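Local coordinates for N-acetylglucosamine 2-epimerase (Xylella fastidiosa, PDB 3GT5), which probably acts as a sugar isomerase of the N-acylglucosamine 2-epimerase family, its exact substrate uncertain, at residues His50-Ala64 / Pro371-His384. Numbering follows the deposited sequence.
Sequences HLVSSTRFVFNYAMA and PAGKTDYHTMGACH
Arg-56 and Asn-60 of helix 51-68 reach Gly-373 and Thr-375 in the loop that leads into helix 377-387, joining an early and the last helix of the (alpha/alpha)6 barrel expected of this epimerase family. The type II turn Pro-371 to Lys-374 docks by Gly-373 N, which donates to Ser-53 OG (2.7 Å, 154°); a water links the same OG to Lys-374 O. Arg-56, extended from CG to NE, has Tyr-377 CD2 over one guanidinium face, the two planes 27° apart, and Val-52 CG1 over the opposite face. Its NH1 gives Gly-373 O a weak, bent bond, while NH2 donates to a water that also meets His-378 NE2 in the ring plane. Glu-314 and Glu-180 take up His-378 ND1 and Tyr-377 OH, respectively. The Asn-60 amide makes two hydrogen bonds to Thr-375: ND2 donates to its backbone O (2.9 Å) and OD1 accepts from its OG1 (3.1 Å). Thr-375 chi1 (74°) sets OG1 between the backbone N and the carbonyl carbon, facing Asn-60, and leaves CG2 over the Phe-57 ring face. Tyr-377 turns its edge to the face of Phe-59, a T-shaped pair. At the far end Met-63 CB lies over the His-384 ring face, and a water donating to Asn-60 O sits 2.8 Å from His-384 NE2, in the ring plane.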
ATOM      1  N   HIS A  50      10.433  11.868  -0.458  1.00 20.44           N
ATOM      2  CA  HIS A  50       9.059  11.723  -0.810  1.00 20.20           C
ATOM      3  C   HIS A  50       8.244  11.326   0.409  1.00 19.32           C
ATOM      4  O   HIS A  50       8.608  10.387   1.159  1.00 18.96           O
ATOM      5  CB  HIS A  50       8.892  10.641  -1.896  1.00 20.46           C
ATOM      6  CG  HIS A  50       7.605  10.744  -2.648  1.00 19.94           C
ATOM      7  ND1 HIS A  50       6.362  10.533  -2.064  1.00 20.85           N
ATOM      8  CD2 HIS A  50       7.364  11.109  -3.929  1.00 20.61           C
ATOM      9  CE1 HIS A  50       5.418  10.688  -2.984  1.00 22.97           C
ATOM     10  NE2 HIS A  50       6.000  11.058  -4.122  1.00 22.48           N
ATOM     11  N   LEU A  51       7.101  11.986   0.561  1.00 18.58           N
ATOM     12  CA  LEU A  51       6.233  11.699   1.705  1.00 18.17           C
ATOM     13  C   LEU A  51       5.860  10.230   1.787  1.00 17.23           C
ATOM     14  O   LEU A  51       5.794   9.704   2.884  1.00 18.75           O
ATOM     15  CB  LEU A  51       4.958  12.558   1.651  1.00 17.06           C
ATOM     16  CG  LEU A  51       3.983  12.429   2.798  1.00 19.41           C
ATOM     17  CD1 LEU A  51       4.600  12.876   4.138  1.00 18.18           C
ATOM     18  CD2 LEU A  51       2.716  13.245   2.437  1.00 18.02           C
ATOM     19  N   VAL A  52       5.596   9.571   0.658  1.00 16.60           N
ATOM     20  CA  VAL A  52       5.171   8.154   0.668  1.00 15.98           C
ATOM     21  C   VAL A  52       6.320   7.265   1.234  1.00 16.11           C
ATOM     22  O   VAL A  52       6.037   6.338   1.986  1.00 17.65           O
ATOM     23  CB  VAL A  52       4.620   7.676  -0.752  1.00 15.98           C
ATOM     24  CG1 VAL A  52       4.323   6.129  -0.779  1.00 15.56           C
ATOM     25  CG2 VAL A  52       3.307   8.453  -1.114  1.00 14.52           C
ATOM     26  N   SER A  53       7.573   7.521   0.879  1.00 16.84           N
ATOM     27  CA  SER A  53       8.694   6.780   1.526  1.00 16.94           C
ATOM     28  C   SER A  53       8.882   7.109   3.016  1.00 17.78           C
ATOM     29  O   SER A  53       9.077   6.192   3.866  1.00 17.00           O
ATOM     30  CB  SER A  53      10.002   6.924   0.742  1.00 18.34           C
ATOM     31  OG  SER A  53       9.959   6.093  -0.394  1.00 20.77           O
ATOM     32  N   SER A  54       8.840   8.394   3.356  1.00 17.35           N
ATOM     33  CA  SER A  54       9.008   8.822   4.756  1.00 17.32           C
ATOM     34  C   SER A  54       8.006   8.102   5.675  1.00 17.42           C
ATOM     35  O   SER A  54       8.352   7.650   6.775  1.00 17.93           O
ATOM     36  CB  SER A  54       8.830  10.351   4.923  1.00 16.89           C
ATOM     37  OG  SER A  54       9.886  11.072   4.312  1.00 18.36           O
ATOM     38  N   THR A  55       6.767   8.004   5.243  1.00 17.33           N
ATOM     39  CA  THR A  55       5.732   7.310   6.029  1.00 16.47           C
ATOM     40  C   THR A  55       5.846   5.775   5.968  1.00 17.69           C
ATOM     41  O   THR A  55       5.681   5.090   6.991  1.00 16.62           O
ATOM     42  CB  THR A  55       4.349   7.795   5.595  1.00 17.07           C
ATOM     43  OG1 THR A  55       4.195   7.626   4.175  1.00 16.21           O
ATOM     44  CG2 THR A  55       4.128   9.259   5.988  1.00 16.31           C
ATOM     45  N   ARG A  56       6.098   5.221   4.781  1.00 16.59           N
ATOM     46  CA  ARG A  56       6.177   3.767   4.644  1.00 16.87           C
ATOM     47  C   ARG A  56       7.327   3.194   5.462  1.00 16.67           C
ATOM     48  O   ARG A  56       7.216   2.099   5.997  1.00 16.36           O
ATOM     49  CB  ARG A  56       6.290   3.352   3.169  1.00 17.30           C
ATOM     50  CG  ARG A  56       4.923   3.378   2.463  1.00 16.28           C
ATOM     51  CD  ARG A  56       5.054   3.019   1.005  1.00 17.55           C
ATOM     52  NE  ARG A  56       3.763   3.099   0.321  1.00 15.99           N
ATOM     53  CZ  ARG A  56       3.578   2.739  -0.955  1.00 19.24           C
ATOM     54  NH1 ARG A  56       4.574   2.203  -1.644  1.00 19.99           N
ATOM     55  NH2 ARG A  56       2.371   2.844  -1.513  1.00 22.63           N
ATOM     56  N   PHE A  57       8.452   3.908   5.543  1.00 17.65           N
ATOM     57  CA  PHE A  57       9.566   3.414   6.380  1.00 17.55           C
ATOM     58  C   PHE A  57       9.200   3.370   7.871  1.00 18.43           C
ATOM     59  O   PHE A  57       9.684   2.524   8.593  1.00 19.39           O
ATOM     60  CB  PHE A  57      10.811   4.258   6.232  1.00 16.78           C
ATOM     61  CG  PHE A  57      11.745   3.812   5.143  1.00 18.70           C
ATOM     62  CD1 PHE A  57      12.381   2.577   5.209  1.00 18.49           C
ATOM     63  CD2 PHE A  57      12.050   4.666   4.095  1.00 20.39           C
ATOM     64  CE1 PHE A  57      13.268   2.183   4.200  1.00 20.79           C
ATOM     65  CE2 PHE A  57      12.948   4.276   3.083  1.00 19.03           C
ATOM     66  CZ  PHE A  57      13.549   3.031   3.155  1.00 19.62           C
ATOM     67  N   VAL A  58       8.346   4.279   8.341  1.00 18.08           N
ATOM     68  CA  VAL A  58       7.823   4.163   9.716  1.00 18.43           C
ATOM     69  C   VAL A  58       7.033   2.866   9.888  1.00 18.31           C
ATOM     70  O   VAL A  58       7.203   2.156  10.871  1.00 18.78           O
ATOM     71  CB  VAL A  58       6.934   5.357  10.058  1.00 17.80           C
ATOM     72  CG1 VAL A  58       6.126   5.154  11.376  1.00 19.67           C
ATOM     73  CG2 VAL A  58       7.750   6.607  10.140  1.00 18.28           C
ATOM     74  N   PHE A  59       6.177   2.521   8.926  1.00 18.37           N
ATOM     75  CA  PHE A  59       5.483   1.226   8.938  1.00 18.74           C
ATOM     76  C   PHE A  59       6.487   0.046   9.000  1.00 18.46           C
ATOM     77  O   PHE A  59       6.309  -0.847   9.829  1.00 19.10           O
ATOM     78  CB  PHE A  59       4.521   1.114   7.718  1.00 18.77           C
ATOM     79  CG  PHE A  59       3.926  -0.231   7.509  1.00 17.01           C
ATOM     80  CD1 PHE A  59       2.638  -0.493   7.936  1.00 19.05           C
ATOM     81  CD2 PHE A  59       4.630  -1.228   6.826  1.00 18.70           C
ATOM     82  CE1 PHE A  59       2.049  -1.733   7.712  1.00 19.41           C
ATOM     83  CE2 PHE A  59       4.044  -2.506   6.610  1.00 20.82           C
ATOM     84  CZ  PHE A  59       2.746  -2.737   7.053  1.00 20.95           C
ATOM     85  N   ASN A  60       7.484   0.032   8.101  1.00 17.88           N
ATOM     86  CA  ASN A  60       8.501  -1.038   7.980  1.00 18.21           C
ATOM     87  C   ASN A  60       9.028  -1.313   9.390  1.00 18.16           C
ATOM     88  O   ASN A  60       9.071  -2.445   9.865  1.00 17.71           O
ATOM     89  CB  ASN A  60       9.745  -0.581   7.199  1.00 19.89           C
ATOM     90  CG  ASN A  60       9.623  -0.613   5.680  1.00 21.84           C
ATOM     91  OD1 ASN A  60       8.537  -0.768   5.106  1.00 24.28           O
ATOM     92  ND2 ASN A  60      10.811  -0.496   5.001  1.00 21.78           N
ATOM     93  N   TYR A  61       9.463  -0.255  10.035  1.00 17.00           N
ATOM     94  CA  TYR A  61      10.189  -0.450  11.292  1.00 17.25           C
ATOM     95  C   TYR A  61       9.241  -0.746  12.438  1.00 17.29           C
ATOM     96  O   TYR A  61       9.586  -1.552  13.333  1.00 17.68           O
ATOM     97  CB  TYR A  61      11.024   0.774  11.586  1.00 15.87           C
ATOM     98  CG  TYR A  61      12.387   0.836  10.897  1.00 18.61           C
ATOM     99  CD1 TYR A  61      13.429   0.047  11.349  1.00 18.05           C
ATOM    100  CD2 TYR A  61      12.637   1.727   9.861  1.00 18.77           C
ATOM    101  CE1 TYR A  61      14.657   0.079  10.762  1.00 18.61           C
ATOM    102  CE2 TYR A  61      13.881   1.812   9.272  1.00 18.33           C
ATOM    103  CZ  TYR A  61      14.892   0.957   9.732  1.00 21.99           C
ATOM    104  OH  TYR A  61      16.173   1.028   9.220  1.00 25.09           O
ATOM    105  N   ALA A  62       8.056  -0.118  12.445  1.00 17.73           N
ATOM    106  CA  ALA A  62       7.048  -0.436  13.484  1.00 17.39           C
ATOM    107  C   ALA A  62       6.599  -1.867  13.450  1.00 17.35           C
ATOM    108  O   ALA A  62       6.579  -2.506  14.471  1.00 18.83           O
ATOM    109  CB  ALA A  62       5.853   0.497  13.411  1.00 17.77           C
ATOM    110  N   MET A  63       6.251  -2.397  12.263  1.00 18.14           N
ATOM    111  CA  MET A  63       5.787  -3.758  12.160  1.00 18.85           C
ATOM    112  C   MET A  63       6.942  -4.743  12.490  1.00 19.05           C
ATOM    113  O   MET A  63       6.734  -5.762  13.139  1.00 19.35           O
ATOM    114  CB  MET A  63       5.183  -3.997  10.773  1.00 19.52           C
ATOM    115  CG  MET A  63       3.941  -3.113  10.500  1.00 21.51           C
ATOM    116  SD  MET A  63       2.500  -3.358  11.620  1.00 17.27           S
ATOM    117  CE  MET A  63       2.114  -4.998  11.076  1.00 26.50           C
ATOM    118  N   ALA A  64       8.161  -4.414  12.085  1.00 19.84           N
ATOM    119  CA  ALA A  64       9.337  -5.211  12.475  1.00 18.98           C
ATOM    120  C   ALA A  64       9.607  -5.206  13.982  1.00 19.48           C
ATOM    121  O   ALA A  64       9.897  -6.248  14.547  1.00 17.88           O
ATOM    122  CB  ALA A  64      10.563  -4.787  11.710  1.00 18.53           C
ATOM    123  N   PRO A 371      13.267   3.001  -5.790  1.00 19.22           N
ATOM    124  CA  PRO A 371      13.140   4.449  -5.900  1.00 20.10           C
ATOM    125  C   PRO A 371      12.129   4.977  -4.872  1.00 20.62           C
ATOM    126  O   PRO A 371      11.473   4.202  -4.173  1.00 20.12           O
ATOM    127  CB  PRO A 371      12.657   4.659  -7.341  1.00 20.57           C
ATOM    128  CG  PRO A 371      12.236   3.295  -7.855  1.00 21.37           C
ATOM    129  CD  PRO A 371      12.484   2.278  -6.808  1.00 20.15           C
ATOM    130  N   ALA A 372      11.988   6.286  -4.820  1.00 21.95           N
ATOM    131  CA  ALA A 372      11.042   6.960  -3.926  1.00 22.51           C
ATOM    132  C   ALA A 372       9.676   6.346  -4.091  1.00 22.17           C
ATOM    133  O   ALA A 372       9.220   6.094  -5.212  1.00 22.20           O
ATOM    134  CB  ALA A 372      10.990   8.439  -4.240  1.00 22.61           C
ATOM    135  N   GLY A 373       9.034   6.065  -2.949  1.00 21.94           N
ATOM    136  CA  GLY A 373       7.752   5.363  -2.925  1.00 22.47           C
ATOM    137  C   GLY A 373       7.894   3.892  -2.514  1.00 22.29           C
ATOM    138  O   GLY A 373       6.984   3.318  -1.891  1.00 25.51           O
ATOM    139  N   LYS A 374       9.015   3.255  -2.843  1.00 20.41           N
ATOM    140  CA  LYS A 374       9.180   1.812  -2.520  1.00 19.15           C
ATOM    141  C   LYS A 374      10.062   1.616  -1.314  1.00 18.62           C
ATOM    142  O   LYS A 374      11.201   2.069  -1.304  1.00 18.55           O
ATOM    143  CB  LYS A 374       9.759   1.040  -3.703  1.00 18.92           C
ATOM    144  CG  LYS A 374      10.170  -0.374  -3.393  1.00 18.37           C
ATOM    145  CD  LYS A 374      10.307  -1.227  -4.672  1.00 19.11           C
ATOM    146  CE  LYS A 374      10.681  -2.654  -4.434  1.00 15.86           C
ATOM    147  NZ  LYS A 374      11.979  -2.836  -3.707  1.00 17.95           N
ATOM    148  N   THR A 375       9.529   0.943  -0.302  1.00 17.05           N
ATOM    149  CA  THR A 375      10.272   0.606   0.887  1.00 18.03           C
ATOM    150  C   THR A 375      10.119  -0.853   1.196  1.00 16.93           C
ATOM    151  O   THR A 375      10.566  -1.303   2.242  1.00 16.95           O
ATOM    152  CB  THR A 375       9.840   1.441   2.128  1.00 17.28           C
ATOM    153  OG1 THR A 375       8.572   0.958   2.579  1.00 19.79           O
ATOM    154  CG2 THR A 375       9.776   2.889   1.773  1.00 19.52           C
ATOM    155  N   ASP A 376       9.525  -1.621   0.282  1.00 16.95           N
ATOM    156  CA  ASP A 376       9.055  -2.988   0.573  1.00 16.62           C
ATOM    157  C   ASP A 376       8.025  -3.078   1.727  1.00 17.50           C
ATOM    158  O   ASP A 376       7.842  -4.125   2.356  1.00 19.13           O
ATOM    159  CB  ASP A 376      10.258  -3.947   0.772  1.00 17.90           C
ATOM    160  CG  ASP A 376      10.909  -4.320  -0.560  1.00 17.39           C
ATOM    161  OD1 ASP A 376      10.590  -5.404  -1.092  1.00 20.65           O
ATOM    162  OD2 ASP A 376      11.690  -3.516  -1.075  1.00 18.07           O
ATOM    163  N   TYR A 377       7.368  -1.962   2.007  1.00 16.69           N
ATOM    164  CA  TYR A 377       6.119  -1.946   2.776  1.00 15.83           C
ATOM    165  C   TYR A 377       5.124  -2.951   2.201  1.00 14.89           C
ATOM    166  O   TYR A 377       4.507  -3.708   2.949  1.00 14.57           O
ATOM    167  CB  TYR A 377       5.545  -0.488   2.873  1.00 15.56           C
ATOM    168  CG  TYR A 377       4.030  -0.390   2.648  1.00 17.31           C
ATOM    169  CD1 TYR A 377       3.118  -0.465   3.709  1.00 19.92           C
ATOM    170  CD2 TYR A 377       3.540  -0.233   1.393  1.00 18.50           C
ATOM    171  CE1 TYR A 377       1.731  -0.347   3.488  1.00 19.61           C
ATOM    172  CE2 TYR A 377       2.196  -0.121   1.142  1.00 20.59           C
ATOM    173  CZ  TYR A 377       1.291  -0.195   2.168  1.00 20.56           C
ATOM    174  OH  TYR A 377      -0.034  -0.090   1.811  1.00 25.35           O
ATOM    175  N   HIS A 378       4.992  -3.046   0.872  1.00 14.92           N
ATOM    176  CA  HIS A 378       4.041  -3.981   0.316  1.00 16.18           C
ATOM    177  C   HIS A 378       4.460  -5.434   0.537  1.00 16.16           C
ATOM    178  O   HIS A 378       3.581  -6.282   0.777  1.00 16.23           O
ATOM    179  CB  HIS A 378       3.860  -3.828  -1.201  1.00 16.30           C
ATOM    180  CG  HIS A 378       3.030  -2.674  -1.624  1.00 18.22           C
ATOM    181  ND1 HIS A 378       1.656  -2.680  -1.557  1.00 20.77           N
ATOM    182  CD2 HIS A 378       3.378  -1.489  -2.182  1.00 19.26           C
ATOM    183  CE1 HIS A 378       1.190  -1.555  -2.071  1.00 18.54           C
ATOM    184  NE2 HIS A 378       2.213  -0.811  -2.449  1.00 18.17           N
ATOM    185  N   THR A 379       5.762  -5.751   0.430  1.00 15.60           N
ATOM    186  CA  THR A 379       6.163  -7.149   0.503  1.00 16.51           C
ATOM    187  C   THR A 379       6.249  -7.646   1.952  1.00 17.03           C
ATOM    188  O   THR A 379       5.735  -8.710   2.301  1.00 17.36           O
ATOM    189  CB  THR A 379       7.471  -7.368  -0.267  1.00 17.17           C
ATOM    190  OG1 THR A 379       8.520  -6.600   0.345  1.00 17.66           O
ATOM    191  CG2 THR A 379       7.265  -6.898  -1.677  1.00 17.23           C
ATOM    192  N   MET A 380       6.913  -6.879   2.794  1.00 17.27           N
ATOM    193  CA  MET A 380       6.920  -7.167   4.234  1.00 17.19           C
ATOM    194  C   MET A 380       5.533  -7.086   4.846  1.00 17.06           C
ATOM    195  O   MET A 380       5.162  -7.945   5.653  1.00 17.73           O
ATOM    196  CB  MET A 380       7.876  -6.239   4.983  1.00 17.16           C
ATOM    197  CG  MET A 380       9.403  -6.527   4.754  1.00 18.42           C
ATOM    198  SD  MET A 380      10.585  -5.537   5.777  1.00 11.10           S
ATOM    199  CE  MET A 380      10.351  -3.920   4.958  1.00 18.92           C
ATOM    200  N   GLY A 381       4.756  -6.097   4.444  1.00 17.16           N
ATOM    201  CA  GLY A 381       3.349  -5.995   4.869  1.00 17.52           C
ATOM    202  C   GLY A 381       2.478  -7.209   4.538  1.00 17.62           C
ATOM    203  O   GLY A 381       1.644  -7.626   5.342  1.00 17.91           O
ATOM    204  N   ALA A 382       2.640  -7.749   3.332  1.00 17.12           N
ATOM    205  CA  ALA A 382       1.988  -8.956   2.962  1.00 17.56           C
ATOM    206  C   ALA A 382       2.381 -10.113   3.884  1.00 17.66           C
ATOM    207  O   ALA A 382       1.528 -10.905   4.293  1.00 19.14           O
ATOM    208  CB  ALA A 382       2.296  -9.316   1.482  1.00 17.74           C
ATOM    209  N   CYS A 383       3.660 -10.221   4.208  1.00 17.98           N
ATOM    210  CA  CYS A 383       4.144 -11.287   5.096  1.00 18.10           C
ATOM    211  C   CYS A 383       3.595 -11.101   6.516  1.00 18.52           C
ATOM    212  O   CYS A 383       3.172 -12.066   7.153  1.00 19.01           O
ATOM    213  CB  CYS A 383       5.667 -11.339   5.129  1.00 18.59           C
ATOM    214  SG  CYS A 383       6.318 -11.901   3.531  1.00 21.15           S
ATOM    215  N   HIS A 384       3.569  -9.875   7.000  1.00 18.34           N
ATOM    216  CA  HIS A 384       2.995  -9.608   8.330  1.00 18.73           C
ATOM    217  C   HIS A 384       1.527  -9.975   8.337  1.00 19.27           C
ATOM    218  O   HIS A 384       1.019 -10.523   9.332  1.00 19.31           O
ATOM    219  CB  HIS A 384       3.132  -8.137   8.754  1.00 17.86           C
ATOM    220  CG  HIS A 384       4.536  -7.700   9.065  1.00 18.77           C
ATOM    221  ND1 HIS A 384       5.254  -8.181  10.141  1.00 20.93           N
ATOM    222  CD2 HIS A 384       5.334  -6.782   8.469  1.00 18.62           C
ATOM    223  CE1 HIS A 384       6.432  -7.571  10.199  1.00 18.72           C
ATOM    224  NE2 HIS A 384       6.518  -6.734   9.179  1.00 20.15           N
TER
HETATM  225  O   HOH W   1      12.131   4.716  -0.798  1.00 19.52           O
HETATM  226  O   HOH W   2       1.972   1.572  -4.024  1.00 31.49           O
HETATM  227  O   HOH W   3       8.518  -4.850   8.459  1.00 19.31           O